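PDB 3MYV: SusD superfamily protein from Bacteroides vulgatus, which probably binds polysaccharides or sugars at the outer membrane of the bacterium, as other members of the SusD family do. Local coordinates for residues Lys208-Ala213 against Gly350-Gln355; Leu288-Asp293 against Pro369-Thr374; Glu336-Ala341 against Asn361-Arg366; Arg382-Arg387 against Leu402-Thr407. All coordinates share one frame; numbering follows the deposited sequence.

Contact 1 of 4, residues Lys208-Ala213 against Gly350-Gln355; sequences KAFDLA and GDAAVQ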
loop_
_atom_site.group_PDB
_atom_site.type_symbol
_atom_site.label_atom_id
_atom_site.label_comp_id
_atom_site.label_asym_id
_atom_site.label_seq_id
_atom_site.Cartn_x
_atom_site.Cartn_y
_atom_site.Cartn_z
ATOM N N LYS A 208 13.574 -0.987 -15.259
ATOM C CA LYS A 208 12.200 -0.610 -15.600
ATOM C C LYS A 208 11.605 0.315 -14.536
ATOM O O LYS A 208 10.972 1.320 -14.882
ATOM C CB LYS A 208 11.303 -1.841 -15.806
ATOM C CG LYS A 208 11.789 -2.751 -16.962
ATOM C CD LYS A 208 10.730 -3.797 -17.312
ATOM C CE LYS A 208 11.207 -4.788 -18.369
ATOM N NZ LYS A 208 10.246 -5.938 -18.483
ATOM N N ALA A 209 11.817 -0.015 -13.261
ATOM C CA ALA A 209 11.325 0.821 -12.148
ATOM C C ALA A 209 11.921 2.218 -12.180
ATOM O O ALA A 209 11.197 3.225 -12.083
ATOM C CB ALA A 209 11.591 0.153 -10.780
ATOM N N PHE A 210 13.237 2.300 -12.356
ATOM C CA PHE A 210 13.898 3.620 -12.421
ATOM C C PHE A 210 13.375 4.419 -13.609
ATOM O O PHE A 210 12.942 5.561 -13.462
ATOM C CB PHE A 210 15.422 3.498 -12.486
ATOM C CG PHE A 210 16.094 4.814 -12.642
ATOM C CD1 PHE A 210 16.307 5.624 -11.540
ATOM C CD2 PHE A 210 16.395 5.310 -13.901
ATOM C CE1 PHE A 210 16.861 6.888 -11.689
ATOM C CE2 PHE A 210 16.927 6.582 -14.053
ATOM C CZ PHE A 210 17.169 7.358 -12.946
ATOM N N ASP A 211 13.373 3.810 -14.791
ATOM C CA ASP A 211 13.045 4.562 -15.999
ATOM C C ASP A 211 11.603 5.087 -15.938
ATOM O O ASP A 211 11.331 6.219 -16.345
ATOM C CB ASP A 211 13.210 3.709 -17.246
ATOM C CG ASP A 211 14.648 3.414 -17.600
ATOM O OD1 ASP A 211 15.558 4.082 -17.096
ATOM O OD2 ASP A 211 14.848 2.492 -18.421
ATOM N N LEU A 212 10.685 4.261 -15.435
ATOM C CA LEU A 212 9.287 4.663 -15.305
ATOM C C LEU A 212 9.128 5.732 -14.237
ATOM O O LEU A 212 8.422 6.739 -14.450
ATOM C CB LEU A 212 8.381 3.454 -15.000
ATOM C CG LEU A 212 6.872 3.761 -14.863
ATOM C CD1 LEU A 212 6.326 4.583 -16.038
ATOM C CD2 LEU A 212 6.068 2.479 -14.738
ATOM N N ALA A 213 9.763 5.527 -13.083
ATOM C CA ALA A 213 9.622 6.484 -11.960
ATOM C C ALA A 213 10.184 7.836 -12.382
ATOM O O ALA A 213 9.584 8.878 -12.144
ATOM C CB ALA A 213 10.346 5.983 -10.684
ATOM N N GLY A 350 25.865 3.580 -11.601
ATOM C CA GLY A 350 26.029 4.419 -12.780
ATOM C C GLY A 350 25.206 5.690 -12.774
ATOM O O GLY A 350 24.970 6.295 -11.719
ATOM N N ASP A 351 24.747 6.079 -13.967
ATOM C CA ASP A 351 23.974 7.292 -14.163
ATOM C C ASP A 351 22.649 7.246 -13.414
ATOM O O ASP A 351 22.202 8.254 -12.887
ATOM C CB ASP A 351 23.693 7.527 -15.661
ATOM C CG ASP A 351 24.940 7.917 -16.456
ATOM O OD1 ASP A 351 25.953 8.351 -15.858
ATOM O OD2 ASP A 351 24.901 7.787 -17.706
ATOM N N ALA A 352 22.022 6.080 -13.363
ATOM C CA ALA A 352 20.783 5.920 -12.601
ATOM C C ALA A 352 20.991 6.260 -11.134
ATOM O O ALA A 352 20.100 6.836 -10.503
ATOM C CB ALA A 352 20.211 4.481 -12.752
ATOM N N ALA A 353 22.149 5.886 -10.587
ATOM C CA ALA A 353 22.498 6.234 -9.202
ATOM C C ALA A 353 22.664 7.738 -9.023
ATOM O O ALA A 353 22.174 8.285 -8.046
ATOM C CB ALA A 353 23.772 5.497 -8.735
ATOM N N VAL A 354 23.372 8.408 -9.932
ATOM C CA VAL A 354 23.511 9.858 -9.843
ATOM C C VAL A 354 22.125 10.522 -9.807
ATOM O O VAL A 354 21.845 11.383 -8.963
ATOM C CB VAL A 354 24.405 10.446 -11.014
ATOM C CG1 VAL A 354 24.353 11.963 -11.051
ATOM C CG2 VAL A 354 25.849 9.956 -10.894
ATOM N N GLN A 355 21.258 10.139 -10.740
ATOM C CA GLN A 355 19.920 10.702 -10.821
ATOM C C GLN A 355 19.069 10.331 -9.592
ATOM O O GLN A 355 18.363 11.167 -9.052
ATOM C CB GLN A 355 19.253 10.260 -12.139
ATOM C CG GLN A 355 19.864 10.946 -13.378
ATOM C CD GLN A 355 19.630 10.189 -14.703
ATOM O OE1 GLN A 355 18.526 9.701 -14.977
ATOM N NE2 GLN A 355 20.675 10.122 -15.543
#

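Contact 2 of 4, residues Leu288-Asp293 against Pro369-Thr374; sequences LADPGD and PDNEVT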
loop_
_atom_site.group_PDB
_atom_site.type_symbol
_atom_site.label_atom_id
_atom_site.label_comp_id
_atom_site.label_asym_id
_atom_site.label_seq_id
_atom_site.Cartn_x
_atom_site.Cartn_y
_atom_site.Cartn_z
ATOM N N LEU A 288 12.807 12.579 16.600
ATOM C CA LEU A 288 12.964 13.666 17.588
ATOM C C LEU A 288 14.431 14.065 17.775
ATOM O O LEU A 288 14.718 15.166 18.211
ATOM C CB LEU A 288 12.263 13.323 18.909
ATOM C CG LEU A 288 10.752 13.079 18.696
ATOM C CD1 LEU A 288 10.099 12.669 20.013
ATOM C CD2 LEU A 288 10.004 14.272 18.033
ATOM N N ALA A 289 15.353 13.198 17.373
ATOM C CA ALA A 289 16.763 13.571 17.276
ATOM C C ALA A 289 17.024 14.606 16.164
ATOM O O ALA A 289 18.089 15.204 16.151
ATOM C CB ALA A 289 17.645 12.334 17.059
ATOM N N ASP A 290 16.060 14.811 15.253
ATOM C CA ASP A 290 16.172 15.787 14.169
ATOM C C ASP A 290 14.959 16.700 14.145
ATOM O O ASP A 290 14.114 16.576 13.246
ATOM C CB ASP A 290 16.293 15.061 12.816
ATOM C CG ASP A 290 16.764 15.977 11.677
ATOM O OD1 ASP A 290 17.154 17.135 11.931
ATOM O OD2 ASP A 290 16.747 15.518 10.526
ATOM N N PRO A 291 14.885 17.646 15.102
ATOM C CA PRO A 291 13.666 18.427 15.267
ATOM C C PRO A 291 13.362 19.334 14.080
ATOM O O PRO A 291 12.234 19.764 13.923
ATOM C CB PRO A 291 13.929 19.268 16.535
ATOM C CG PRO A 291 15.402 19.227 16.758
ATOM C CD PRO A 291 15.896 17.955 16.136
ATOM N N GLY A 292 14.356 19.596 13.249
ATOM C CA GLY A 292 14.153 20.356 12.043
ATOM C C GLY A 292 13.433 19.586 10.942
ATOM O O GLY A 292 13.075 20.182 9.937
ATOM N N ASP A 293 13.235 18.277 11.115
ATOM C CA ASP A 293 12.546 17.489 10.084
ATOM C C ASP A 293 11.056 17.539 10.356
ATOM O O ASP A 293 10.612 17.095 11.423
ATOM C CB ASP A 293 13.043 16.045 10.058
ATOM C CG ASP A 293 12.594 15.304 8.817
ATOM O OD1 ASP A 293 11.384 15.314 8.527
ATOM O OD2 ASP A 293 13.440 14.686 8.130
ATOM N N PRO A 369 15.598 21.040 5.234
ATOM C CA PRO A 369 16.523 21.604 4.260
ATOM C C PRO A 369 17.993 21.631 4.703
ATOM O O PRO A 369 18.883 21.825 3.835
ATOM C CB PRO A 369 15.974 23.031 4.023
ATOM C CG PRO A 369 15.206 23.336 5.249
ATOM C CD PRO A 369 14.575 22.029 5.638
ATOM N N ASP A 370 18.254 21.444 6.004
ATOM C CA ASP A 370 19.617 21.380 6.521
ATOM C C ASP A 370 20.297 20.009 6.302
ATOM O O ASP A 370 21.481 19.863 6.581
ATOM C CB ASP A 370 19.641 21.712 8.020
ATOM C CG ASP A 370 19.175 23.137 8.321
ATOM O OD1 ASP A 370 19.385 24.018 7.470
ATOM O OD2 ASP A 370 18.622 23.345 9.417
ATOM N N ASN A 371 19.557 19.017 5.819
ATOM C CA ASN A 371 20.079 17.672 5.639
ATOM C C ASN A 371 20.417 17.419 4.183
ATOM O O ASN A 371 19.928 18.108 3.283
ATOM C CB ASN A 371 19.025 16.623 6.090
ATOM C CG ASN A 371 18.839 16.595 7.590
ATOM O OD1 ASN A 371 19.676 17.095 8.337
ATOM N ND2 ASN A 371 17.741 16.002 8.043
ATOM N N GLU A 372 21.261 16.425 3.960
ATOM C CA GLU A 372 21.575 15.989 2.597
ATOM C C GLU A 372 22.002 14.537 2.610
ATOM O O GLU A 372 22.291 13.983 3.669
ATOM C CB GLU A 372 22.691 16.863 2.024
ATOM C CG GLU A 372 24.024 16.733 2.766
ATOM C CD GLU A 372 25.175 17.511 2.125
ATOM O OE1 GLU A 372 24.926 18.336 1.202
ATOM O OE2 GLU A 372 26.324 17.307 2.600
ATOM N N VAL A 373 22.031 13.897 1.447
ATOM C CA VAL A 373 22.735 12.606 1.339
ATOM C C VAL A 373 23.829 12.759 0.279
ATOM O O VAL A 373 23.536 13.098 -0.883
ATOM C CB VAL A 373 21.776 11.429 0.976
ATOM C CG1 VAL A 373 22.542 10.094 0.846
ATOM C CG2 VAL A 373 20.669 11.303 2.028
ATOM N N THR A 374 25.078 12.568 0.701
ATOM C CA THR A 374 26.230 12.577 -0.216
ATOM C C THR A 374 26.325 11.199 -0.905
ATOM O O THR A 374 25.820 10.200 -0.393
ATOM C CB THR A 374 27.522 12.801 0.533
ATOM O OG1 THR A 374 27.704 11.708 1.443
ATOM C CG2 THR A 374 27.508 14.169 1.313
HETATM O O HOH W 1 19.728 17.528 10.987
HETATM O O HOH W 2 15.538 14.934 6.254
#

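Contact 3 of 4, residues Glu336-Ala341 against Asn361-Arg366; sequences EVYLIA and NEIVKR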
loop_
_atom_site.group_PDB
_atom_site.type_symbol
_atom_site.label_atom_id
_atom_site.label_comp_id
_atom_site.label_asym_id
_atom_site.label_seq_id
_atom_site.Cartn_x
_atom_site.Cartn_y
_atom_site.Cartn_z
ATOM N N GLU A 336 6.392 8.656 -2.956
ATOM C CA GLU A 336 6.793 7.257 -3.164
ATOM C C GLU A 336 7.588 7.080 -4.448
ATOM O O GLU A 336 8.574 6.339 -4.461
ATOM C CB GLU A 336 5.603 6.292 -3.174
ATOM C CG GLU A 336 6.045 4.836 -3.231
ATOM C CD GLU A 336 4.923 3.832 -3.528
ATOM O OE1 GLU A 336 3.751 4.231 -3.486
ATOM O OE2 GLU A 336 5.244 2.644 -3.750
ATOM N N VAL A 337 7.157 7.737 -5.517
ATOM C CA VAL A 337 7.807 7.604 -6.809
ATOM C C VAL A 337 9.262 8.102 -6.747
ATOM O O VAL A 337 10.172 7.463 -7.292
ATOM C CB VAL A 337 7.031 8.322 -7.914
ATOM C CG1 VAL A 337 7.742 8.131 -9.274
ATOM C CG2 VAL A 337 5.578 7.832 -7.976
ATOM N N TYR A 338 9.479 9.216 -6.064
ATOM C CA TYR A 338 10.837 9.703 -5.807
ATOM C C TYR A 338 11.666 8.624 -5.094
ATOM O O TYR A 338 12.804 8.352 -5.469
ATOM C CB TYR A 338 10.812 10.998 -4.988
ATOM C CG TYR A 338 10.555 12.258 -5.809
ATOM C CD1 TYR A 338 9.285 12.567 -6.302
ATOM C CD2 TYR A 338 11.579 13.157 -6.070
ATOM C CE1 TYR A 338 9.060 13.739 -7.047
ATOM C CE2 TYR A 338 11.370 14.311 -6.821
ATOM C CZ TYR A 338 10.116 14.593 -7.309
ATOM O OH TYR A 338 9.900 15.744 -8.033
ATOM N N LEU A 339 11.088 8.008 -4.068
ATOM C CA LEU A 339 11.800 6.947 -3.337
ATOM C C LEU A 339 11.994 5.684 -4.174
ATOM O O LEU A 339 13.020 5.031 -4.016
ATOM C CB LEU A 339 11.124 6.639 -2.003
ATOM C CG LEU A 339 11.188 7.799 -1.017
ATOM C CD1 LEU A 339 10.249 7.575 0.151
ATOM C CD2 LEU A 339 12.615 8.065 -0.528
ATOM N N ILE A 340 11.049 5.347 -5.069
ATOM C CA ILE A 340 11.258 4.218 -6.006
ATOM C C ILE A 340 12.460 4.512 -6.943
ATOM O O ILE A 340 13.346 3.673 -7.139
ATOM C CB ILE A 340 9.977 3.916 -6.838
ATOM C CG1 ILE A 340 8.845 3.397 -5.914
ATOM C CG2 ILE A 340 10.328 2.949 -8.018
ATOM C CD1 ILE A 340 7.443 3.350 -6.546
ATOM N N ALA A 341 12.493 5.702 -7.516
ATOM C CA ALA A 341 13.640 6.078 -8.350
ATOM C C ALA A 341 14.966 6.018 -7.553
ATOM O O ALA A 341 15.991 5.521 -8.054
ATOM C CB ALA A 341 13.435 7.484 -8.933
ATOM N N ASN A 361 17.630 13.207 -2.455
ATOM C CA ASN A 361 17.871 14.496 -1.804
ATOM C C ASN A 361 16.677 15.408 -1.835
ATOM O O ASN A 361 16.448 16.171 -0.900
ATOM C CB ASN A 361 19.104 15.219 -2.359
ATOM C CG ASN A 361 20.365 14.766 -1.671
ATOM O OD1 ASN A 361 20.701 15.271 -0.600
ATOM N ND2 ASN A 361 21.045 13.766 -2.243
ATOM N N GLU A 362 15.909 15.355 -2.913
ATOM C CA GLU A 362 14.685 16.162 -2.951
ATOM C C GLU A 362 13.766 15.851 -1.785
ATOM O O GLU A 362 13.180 16.772 -1.175
ATOM C CB GLU A 362 13.934 15.947 -4.239
ATOM C CG GLU A 362 12.927 17.032 -4.490
ATOM C CD GLU A 362 13.538 18.236 -5.152
ATOM O OE1 GLU A 362 14.282 18.031 -6.134
ATOM O OE2 GLU A 362 13.245 19.375 -4.713
ATOM N N ILE A 363 13.664 14.571 -1.435
ATOM C CA ILE A 363 12.786 14.150 -0.336
ATOM C C ILE A 363 13.446 14.467 1.017
ATOM O O ILE A 363 12.785 14.924 1.978
ATOM C CB ILE A 363 12.433 12.651 -0.444
ATOM C CG1 ILE A 363 11.675 12.391 -1.763
ATOM C CG2 ILE A 363 11.650 12.162 0.806
ATOM C CD1 ILE A 363 10.343 13.168 -1.931
ATOM N N VAL A 364 14.751 14.220 1.107
ATOM C CA VAL A 364 15.497 14.491 2.338
ATOM C C VAL A 364 15.397 15.954 2.706
ATOM O O VAL A 364 15.134 16.303 3.855
ATOM C CB VAL A 364 16.954 14.024 2.192
ATOM C CG1 VAL A 364 17.855 14.569 3.333
ATOM C CG2 VAL A 364 16.960 12.481 2.122
ATOM N N LYS A 365 15.598 16.816 1.712
ATOM C CA LYS A 365 15.635 18.252 1.940
ATOM C C LYS A 365 14.262 18.855 2.138
ATOM O O LYS A 365 14.126 19.882 2.811
ATOM C CB LYS A 365 16.384 18.955 0.803
ATOM C CG LYS A 365 17.850 18.567 0.799
ATOM C CD LYS A 365 18.614 19.126 -0.417
ATOM C CE LYS A 365 20.088 18.720 -0.338
ATOM N NZ LYS A 365 20.875 19.239 -1.509
ATOM N N ARG A 366 13.240 18.263 1.529
ATOM C CA ARG A 366 11.878 18.706 1.814
ATOM C C ARG A 366 11.569 18.421 3.285
ATOM O O ARG A 366 10.913 19.213 3.943
ATOM C CB ARG A 366 10.839 18.017 0.912
ATOM C CG ARG A 366 9.416 18.595 1.030
ATOM C CD ARG A 366 8.599 17.933 2.127
ATOM N NE ARG A 366 8.513 16.480 1.964
ATOM C CZ ARG A 366 7.732 15.836 1.088
ATOM N NH1 ARG A 366 6.900 16.501 0.267
ATOM N NH2 ARG A 366 7.755 14.500 1.045
#

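Contact 4 of 4, residues Arg382-Arg387 against Leu402-Thr407; sequences RVLDER and LRNGKT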
loop_
_atom_site.group_PDB
_atom_site.type_symbol
_atom_site.label_atom_id
_atom_site.label_comp_id
_atom_site.label_asym_id
_atom_site.label_seq_id
_atom_site.Cartn_x
_atom_site.Cartn_y
_atom_site.Cartn_z
ATOM N N ARG A 382 20.128 3.528 3.548
ATOM C CA ARG A 382 19.831 4.938 3.643
ATOM C C ARG A 382 18.526 5.273 2.936
ATOM O O ARG A 382 17.753 6.099 3.416
ATOM C CB ARG A 382 20.983 5.809 3.086
ATOM C CG ARG A 382 20.736 7.297 3.228
ATOM C CD ARG A 382 20.603 7.717 4.711
ATOM N NE ARG A 382 20.276 9.136 4.902
ATOM C CZ ARG A 382 19.061 9.678 4.847
ATOM N NH1 ARG A 382 17.983 8.952 4.559
ATOM N NH2 ARG A 382 18.916 10.988 5.063
ATOM N N VAL A 383 18.276 4.645 1.800
ATOM C CA VAL A 383 17.013 4.868 1.089
ATOM C C VAL A 383 15.863 4.231 1.886
ATOM O O VAL A 383 14.799 4.819 2.027
ATOM C CB VAL A 383 17.031 4.304 -0.338
ATOM C CG1 VAL A 383 15.679 4.542 -1.034
ATOM C CG2 VAL A 383 18.199 4.929 -1.148
ATOM N N LEU A 384 16.097 3.062 2.476
ATOM C CA LEU A 384 15.032 2.430 3.264
ATOM C C LEU A 384 14.736 3.239 4.521
ATOM O O LEU A 384 13.565 3.317 4.905
ATOM C CB LEU A 384 15.339 0.989 3.632
ATOM C CG LEU A 384 15.564 0.038 2.432
ATOM C CD1 LEU A 384 15.975 -1.355 2.919
ATOM C CD2 LEU A 384 14.344 -0.057 1.575
ATOM N N ASP A 385 15.760 3.828 5.151
ATOM C CA ASP A 385 15.545 4.747 6.286
ATOM C C ASP A 385 14.722 5.962 5.844
ATOM O O ASP A 385 13.891 6.441 6.595
ATOM C CB ASP A 385 16.864 5.239 6.900
ATOM C CG ASP A 385 17.610 4.157 7.676
ATOM O OD1 ASP A 385 17.017 3.129 8.062
ATOM O OD2 ASP A 385 18.804 4.373 7.932
ATOM N N GLU A 386 14.932 6.441 4.619
ATOM C CA GLU A 386 14.127 7.567 4.116
ATOM C C GLU A 386 12.669 7.150 3.927
ATOM O O GLU A 386 11.746 7.901 4.282
ATOM C CB GLU A 386 14.708 8.184 2.843
ATOM C CG GLU A 386 14.228 9.623 2.579
ATOM C CD GLU A 386 14.559 10.590 3.706
ATOM O OE1 GLU A 386 15.541 10.358 4.446
ATOM O OE2 GLU A 386 13.861 11.599 3.831
ATOM N N ARG A 387 12.464 5.939 3.401
ATOM C CA ARG A 387 11.132 5.361 3.296
ATOM C C ARG A 387 10.468 5.241 4.660
ATOM O O ARG A 387 9.295 5.558 4.790
ATOM C CB ARG A 387 11.163 3.977 2.650
ATOM C CG ARG A 387 11.415 3.953 1.150
ATOM C CD ARG A 387 11.596 2.505 0.688
ATOM N NE ARG A 387 11.427 2.360 -0.754
ATOM C CZ ARG A 387 10.249 2.319 -1.384
ATOM N NH1 ARG A 387 9.094 2.388 -0.715
ATOM N NH2 ARG A 387 10.224 2.210 -2.705
ATOM N N LEU A 402 11.056 -6.564 4.119
ATOM C CA LEU A 402 11.074 -8.001 3.820
ATOM C C LEU A 402 11.494 -8.260 2.370
ATOM O O LEU A 402 12.264 -9.170 2.129
ATOM C CB LEU A 402 9.750 -8.690 4.164
ATOM C CG LEU A 402 10.026 -9.854 5.118
ATOM C CD1 LEU A 402 10.762 -9.348 6.336
ATOM C CD2 LEU A 402 8.771 -10.599 5.538
ATOM N N ARG A 403 11.040 -7.438 1.416
ATOM C CA ARG A 403 11.386 -7.662 -0.003
ATOM C C ARG A 403 12.852 -7.386 -0.297
ATOM O O ARG A 403 13.368 -7.832 -1.315
ATOM C CB ARG A 403 10.491 -6.836 -0.958
ATOM C CG ARG A 403 10.773 -5.317 -0.958
ATOM C CD ARG A 403 9.739 -4.546 -1.787
ATOM N NE ARG A 403 9.831 -3.132 -1.486
ATOM C CZ ARG A 403 10.825 -2.337 -1.883
ATOM N NH1 ARG A 403 11.799 -2.788 -2.669
ATOM N NH2 ARG A 403 10.823 -1.074 -1.517
ATOM N N ASN A 404 13.523 -6.635 0.586
ATOM C CA ASN A 404 14.956 -6.445 0.475
ATOM C C ASN A 404 15.771 -7.415 1.322
ATOM O O ASN A 404 16.939 -7.183 1.576
ATOM C CB ASN A 404 15.312 -5.018 0.857
ATOM C CG ASN A 404 15.087 -4.071 -0.284
ATOM O OD1 ASN A 404 15.789 -4.154 -1.285
ATOM N ND2 ASN A 404 14.080 -3.212 -0.172
ATOM N N GLY A 405 15.124 -8.481 1.783
ATOM C CA GLY A 405 15.800 -9.503 2.549
ATOM C C GLY A 405 16.339 -9.038 3.889
ATOM O O GLY A 405 17.282 -9.638 4.423
ATOM N N LYS A 406 15.718 -8.014 4.473
ATOM C CA LYS A 406 16.152 -7.516 5.780
ATOM C C LYS A 406 15.490 -8.256 6.936
ATOM O O LYS A 406 14.421 -8.843 6.777
ATOM C CB LYS A 406 15.875 -6.020 5.924
ATOM C CG LYS A 406 16.462 -5.137 4.816
ATOM C CD LYS A 406 18.001 -5.162 4.816
ATOM C CE LYS A 406 18.551 -4.257 3.738
ATOM N NZ LYS A 406 20.062 -4.212 3.810
ATOM N N THR A 407 16.116 -8.194 8.110
ATOM C CA THR A 407 15.486 -8.678 9.342
ATOM C C THR A 407 14.846 -7.475 10.017
ATOM O O THR A 407 15.514 -6.465 10.257
ATOM C CB THR A 407 16.507 -9.271 10.294
ATOM O OG1 THR A 407 17.194 -10.312 9.623
ATOM C CG2 THR A 407 15.836 -9.811 11.570
#

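Contact 1 of 4, residues Lys208-Ala213 against Gly350-Gln355
The ring of Phe-210, on helix 206-223, lies against Ala-352 in the first turn or so of helix 350-367, joining two elements of the helical part of a SusD fold, whose family belongs to the TPR clan. The buried, closely fitted half is a CH-pi contact. CB of Ala-352 stands 3.9 Å from the centroid of the Phe-210 ring and only 4° off its normal, so the methyl sits almost centrally over one face. Alanine suits the place because its short side chain lets the ring come right up to the helix: CE1 of Phe-210 reaches 3.4 Å from the backbone O of Ala-352. Phenylalanine is equally apt, since with CG trans to its own backbone N (chi1 176°) it spans the gap between the two helices. Helix 334-348 adds Ala-344 and Leu-348 to the surroundings of the same ring, which is buried.

The other half is less buried and is bordered by the exposed Gln-355. The two side chains cross at about a right angle, the amide plane tilted 52° from the ring. A long, flexible polar chain fits such a border, because its CB can meet the rim of the ring while its polar end stays at the exposed side. CB of Gln-355 lies 3.7 Å from CZ of Phe-210, and in the plane of the ring, at its edge, OE1 of Gln-355 comes to 3.4 Å from that same CZ.

Contact 2 of 4, residues Leu288-Asp293 against Pro369-Thr374
Asp-290 and Asn-371 reach toward each other from opposite directions between two loops, and an amide N-H points at one carboxylate oxygen. ND2 of Asn-371 donates to OD2 of Asp-290 over 2.7 Å, with an N-H...O angle of 158°. The acceptor lies practically in the amide plane and offers its syn lone pair, although the two flat groups are turned 41° against each other. Asp-290 achieves this reach with CG opposite its backbone N (chi1 -166°), which carries the carboxylate out from its loop.

Two waters flank the direct bond. One donates to OD1 of Asp-290 and also to OD1 of Asn-371, 2.7 Å from the latter, so OD1 of each residue is joined through this water. The second accepts from ND2 of Asn-371 at 3.0 Å and donates to OD2 of Asp-293 at 2.8 Å. The ND2 group is thereby held by two acceptors, which should fix the rotation of the amide. Asparagine is well chosen, being donor and acceptor at once. The carboxylate of Asp-293 has its main partner in Arg-295, while Asn-371 leans its aliphatic part on Val-364 of helix 350-367.

The loop after helix 281-288 forms a type I beta turn, closed by the bond from Asp-293 N to Asp-290 O; its first residue, Asp-290, accepts from the Asn-371 amide of the connection between helices 350-367 and 380-391, with waters bridging on both amide atoms.

Contact 3 of 4, residues Glu336-Ala341 against Asn361-Arg366
Ile-363 and Tyr-338 lose the most surface to the opposite segment, in nearly equal amounts, and carry most of the contact between helices 334-348 and 350-367. The two segments run at 132° to one another with their axes 9.8 Å apart at closest approach, and Tyr-338 and Ile-363 are the residues whose backbones come nearest. The closest touch is between CB of Tyr-338 and CG1 of Ile-363, at 3.6 Å. The isoleucine terminus then continues along the base of the tyrosine, CD1 of Ile-363 lying 4.0 Å from CG of Tyr-338. Branching at CB serves Ile-363 well: with CG1 trans to the carbonyl carbon (chi1 -61°) one branch meets Tyr-338, while CG2 is left to meet CD2 of Leu-339 at 4.4 Å.

CB and CG of Glu-362 lie against the CD2-CE2 side of the ring, CG being 3.9 Å from CE2 of Tyr-338. The glutamate chain bends at chi2, and its carboxylate plane is 71° from that of the ring. Glutamate can therefore be apolar toward the tyrosine while its charged end stays at the surface. Earlier in helix 350-367, Tyr-359 meets Tyr-338 with its ring nearly perpendicular, and Ile-217 of helix 206-223 also touches Tyr-338.

The closest pairs across the segments are all carbon to carbon, so this joint rests on dispersion forces and on the exclusion of water. Its specificity probably comes largely from the fit of shapes, with one amphipathic side chain marking the passage from core to solvent.

Contact 4 of 4, residues Arg382-Arg387 against Leu402-Thr407
ND2 of Asn-404 is held by O of Asp-400 and OE2 of Glu-343, while CD2 of Leu-384 packs against it at 3.6 Å; OD1 of the same amide bonds NZ of Lys-347. Leu-384, on helix 380-391, is the apolar centre of the contact: its CD1 lies 4.0 Å from CE of Lys-406, whose NZ pairs with Asp-381. Leucine suits a place beside an amide whose N-H groups are used elsewhere and beside the lysine methylenes.

Arg-387, extended from CG to NE, carries its guanidinium out to Arg-403, which comes in at about a right angle, the guanidinium planes 72° apart. NH2 of Arg-403 stands 3.4 Å from CZ of Arg-387, over the middle of that guanidinium face, whereas Arg-403 itself presents an edge. Two carboxylates each bridge both arginines: Glu-343 takes Arg-387 NE and Arg-403 NH1, Asp-400 takes Arg-387 NH1 and Arg-403 NH2. Helix 397-403 ends in a Schellman motif with Gly-405 at C-prime, where glycine adopts the positive phi easily; Gly-405 N bonds Leu-402 O.

The buried arginines and the two carboxylates thus form an alternating network, whose charges probably offset one another and fix the end of helix 397-403 against helix 380-391.

In the fold
Contacts 1 and 3 both use helix 350-367, the first near its start and the second near its end; helix 334-348 is one partner of contact 3 and also touches Phe-210 of contact 1. Both are largely buried and carbon-based, each fading at one exposed polar residue. Contact 4 is also buried but combines a leucine with arginines balanced by acids from outside its segments; Glu-386 links it to contact 3 by packing on Leu-339, Ile-363 and Val-364. Contact 2, whose centre is about 26 Å from that of the chain, is only partly buried, joins loops and relies on water. Val-373 N, probably hydrogen-bonded to Asn-361 OD1, ties it to contact 3.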